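Local structure of Non-catalytic protein 1 (Piromyces equi, 1WCU) at residues D21-D26 with F114-V119. The protein is a non-catalytic family 29 carbohydrate-binding module of an anaerobic fungus, which probably binds plant cell-wall polysaccharides. Residues are numbered along the deposited sequence; the frame is centred on the assembly and turned at random.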
loop_
_atom_site.group_PDB
_atom_site.type_symbol
_atom_site.label_atom_id
_atom_site.label_comp_id
_atom_site.label_asym_id
_atom_site.label_seq_id
_atom_site.Cartn_x
_atom_site.Cartn_y
_atom_site.Cartn_z
ATOM N N ASP A 21 -6.285 -6.289 6.901
ATOM C CA ASP A 21 -6.828 -5.345 7.882
ATOM C C ASP A 21 -5.952 -4.092 7.884
ATOM O O ASP A 21 -4.798 -4.130 7.484
ATOM C CB ASP A 21 -6.844 -6.026 9.254
ATOM C CG ASP A 21 -7.616 -5.267 10.298
ATOM O OD1 ASP A 21 -8.454 -4.403 9.942
ATOM O OD2 ASP A 21 -7.387 -5.569 11.504
ATOM N N ASN A 22 -6.511 -2.977 8.329
ATOM C CA ASN A 22 -5.791 -1.723 8.436
ATOM C C ASN A 22 -5.328 -1.509 9.867
ATOM O O ASN A 22 -6.155 -1.372 10.781
ATOM C CB ASN A 22 -6.679 -0.548 8.016
ATOM C CG ASN A 22 -6.036 0.795 8.273
ATOM O OD1 ASN A 22 -4.815 0.964 8.101
ATOM N ND2 ASN A 22 -6.851 1.784 8.684
ATOM N N TRP A 23 -4.009 -1.508 10.049
ATOM C CA TRP A 23 -3.336 -1.246 11.330
ATOM C C TRP A 23 -2.577 0.109 11.302
ATOM O O TRP A 23 -1.514 0.285 11.913
ATOM C CB TRP A 23 -2.370 -2.388 11.645
ATOM C CG TRP A 23 -3.008 -3.706 11.975
ATOM C CD1 TRP A 23 -4.321 -4.061 11.868
ATOM C CD2 TRP A 23 -2.322 -4.841 12.511
ATOM N NE1 TRP A 23 -4.487 -5.375 12.282
ATOM C CE2 TRP A 23 -3.277 -5.858 12.706
ATOM C CE3 TRP A 23 -0.977 -5.092 12.857
ATOM C CZ2 TRP A 23 -2.919 -7.118 13.206
ATOM C CZ3 TRP A 23 -0.645 -6.325 13.355
ATOM C CH2 TRP A 23 -1.613 -7.310 13.545
ATOM N N GLY A 24 -3.139 1.070 10.567
ATOM C CA GLY A 24 -2.535 2.396 10.455
ATOM C C GLY A 24 -2.735 3.274 11.665
ATOM O O GLY A 24 -3.077 2.810 12.726
ATOM N N TRP A 25 -2.487 4.562 11.511
ATOM C CA TRP A 25 -2.470 5.480 12.633
ATOM C C TRP A 25 -2.747 6.911 12.176
ATOM O O TRP A 25 -2.493 7.287 11.039
ATOM C CB TRP A 25 -1.103 5.426 13.339
ATOM C CG TRP A 25 0.072 5.702 12.439
ATOM C CD1 TRP A 25 0.606 6.917 12.141
ATOM C CD2 TRP A 25 0.832 4.744 11.703
ATOM N NE1 TRP A 25 1.647 6.781 11.262
ATOM C CE2 TRP A 25 1.813 5.449 10.982
ATOM C CE3 TRP A 25 0.785 3.348 11.591
ATOM C CZ2 TRP A 25 2.740 4.805 10.149
ATOM C CZ3 TRP A 25 1.704 2.724 10.775
ATOM C CH2 TRP A 25 2.656 3.441 10.066
ATOM N N ASP A 26 -3.296 7.699 13.097
ATOM C CA ASP A 26 -3.524 9.133 12.879
ATOM C C ASP A 26 -4.292 9.400 11.569
ATOM O O ASP A 26 -4.029 10.359 10.850
ATOM C CB ASP A 26 -2.212 9.903 12.930
ATOM C CG ASP A 26 -1.557 9.836 14.289
ATOM O OD1 ASP A 26 -2.288 10.023 15.293
ATOM O OD2 ASP A 26 -0.325 9.606 14.362
ATOM N N PHE A 114 8.189 -8.876 4.943
ATOM C CA PHE A 114 7.331 -7.881 5.607
ATOM C C PHE A 114 5.860 -8.276 5.627
ATOM O O PHE A 114 5.431 -9.070 4.780
ATOM C CB PHE A 114 7.493 -6.510 4.903
ATOM C CG PHE A 114 6.897 -6.475 3.521
ATOM C CD1 PHE A 114 7.579 -7.017 2.433
ATOM C CD2 PHE A 114 5.617 -5.974 3.313
ATOM C CE1 PHE A 114 7.027 -7.023 1.169
ATOM C CE2 PHE A 114 5.044 -5.975 2.049
ATOM C CZ PHE A 114 5.752 -6.518 0.971
ATOM N N ASP A 115 5.104 -7.722 6.578
ATOM C CA ASP A 115 3.702 -8.103 6.766
ATOM C C ASP A 115 2.703 -6.955 6.568
ATOM O O ASP A 115 1.503 -7.181 6.692
ATOM C CB ASP A 115 3.465 -8.735 8.140
ATOM C CG ASP A 115 3.521 -7.744 9.266
ATOM O OD1 ASP A 115 3.724 -6.560 8.975
ATOM O OD2 ASP A 115 3.355 -8.159 10.442
ATOM N N ARG A 116 3.192 -5.754 6.253
ATOM C CA ARG A 116 2.342 -4.551 6.182
ATOM C C ARG A 116 2.821 -3.591 5.100
ATOM O O ARG A 116 4.027 -3.289 5.016
ATOM C CB ARG A 116 2.334 -3.814 7.522
ATOM C CG ARG A 116 1.199 -4.162 8.448
ATOM C CD ARG A 116 1.475 -3.728 9.875
ATOM N NE ARG A 116 2.363 -4.678 10.519
ATOM C CZ ARG A 116 2.653 -4.710 11.808
ATOM N NH1 ARG A 116 2.287 -3.740 12.618
ATOM N NH2 ARG A 116 3.388 -5.701 12.257
ATOM N N ILE A 117 1.858 -3.107 4.311
ATOM C CA ILE A 117 2.058 -2.083 3.300
ATOM C C ILE A 117 1.494 -0.754 3.824
ATOM O O ILE A 117 0.286 -0.630 4.066
ATOM C CB ILE A 117 1.342 -2.455 1.976
ATOM C CG1 ILE A 117 1.917 -3.751 1.411
ATOM C CG2 ILE A 117 1.481 -1.309 0.961
ATOM C CD1 ILE A 117 1.135 -4.352 0.244
ATOM N N ILE A 118 2.359 0.242 3.942
ATOM C CA ILE A 118 2.005 1.569 4.453
ATOM C C ILE A 118 1.840 2.572 3.323
ATOM O O ILE A 118 2.658 2.614 2.411
ATOM C CB ILE A 118 3.136 2.092 5.373
ATOM C CG1 ILE A 118 3.200 1.296 6.683
ATOM C CG2 ILE A 118 2.966 3.577 5.679
ATOM C CD1 ILE A 118 4.543 1.445 7.397
ATOM N N VAL A 119 0.775 3.364 3.378
ATOM C CA VAL A 119 0.610 4.541 2.503
ATOM C C VAL A 119 0.412 5.705 3.459
ATOM O O VAL A 119 -0.413 5.611 4.361
ATOM C CB VAL A 119 -0.578 4.423 1.532
ATOM C CG1 VAL A 119 -0.660 5.633 0.603
ATOM C CG2 VAL A 119 -0.438 3.155 0.692
HETATM O O HOH W 1 1.072 -0.982 12.134
#
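The benzo edge of W23 points into one face of the R116 guanidinium: W23 CE3 lies 3.5 Å from R116 NH1, displaced toward the rim of the group, and the two planes stand 81° apart. This edge-on approach puts the cation near the plane of the indole, so it is not a cation-pi stack. On the pyrrole side of the ring, W23 NE1 donates to D21 OD2 (3.0 Å), meeting the carboxylate from above its plane. The bend at chi3 (-79°) swings the guanidinium so that R116 grips D115 side-on while one flat face meets W23: NE to D115 OD1 at 2.8 Å, nearly straight at 174°, and NH2 to D115 OD2 at 3.1 Å. W23 on R116 and W25 on I118 both bridge a five-stranded antiparallel beta-sheet, where strand 47-52 separates 20-22 from 116-121, and D115 and R116 form a classic beta bulge opposite Q79. D115 OD2 also pairs with K51 NZ, and R116 NH2 with E86 OE1. A leucine in place of R116 would probably leave E86 without this mate, D115 with K51 but no two-nitrogen partner, and the W23 edge without its flat neighbour. A water bridges W23 O and R116 NH1. Farther along, the W25 ring directs its edge at I118, CH2 to CD1 at 3.8 Å, while N22 OD1 closes an Asx turn onto G24 N.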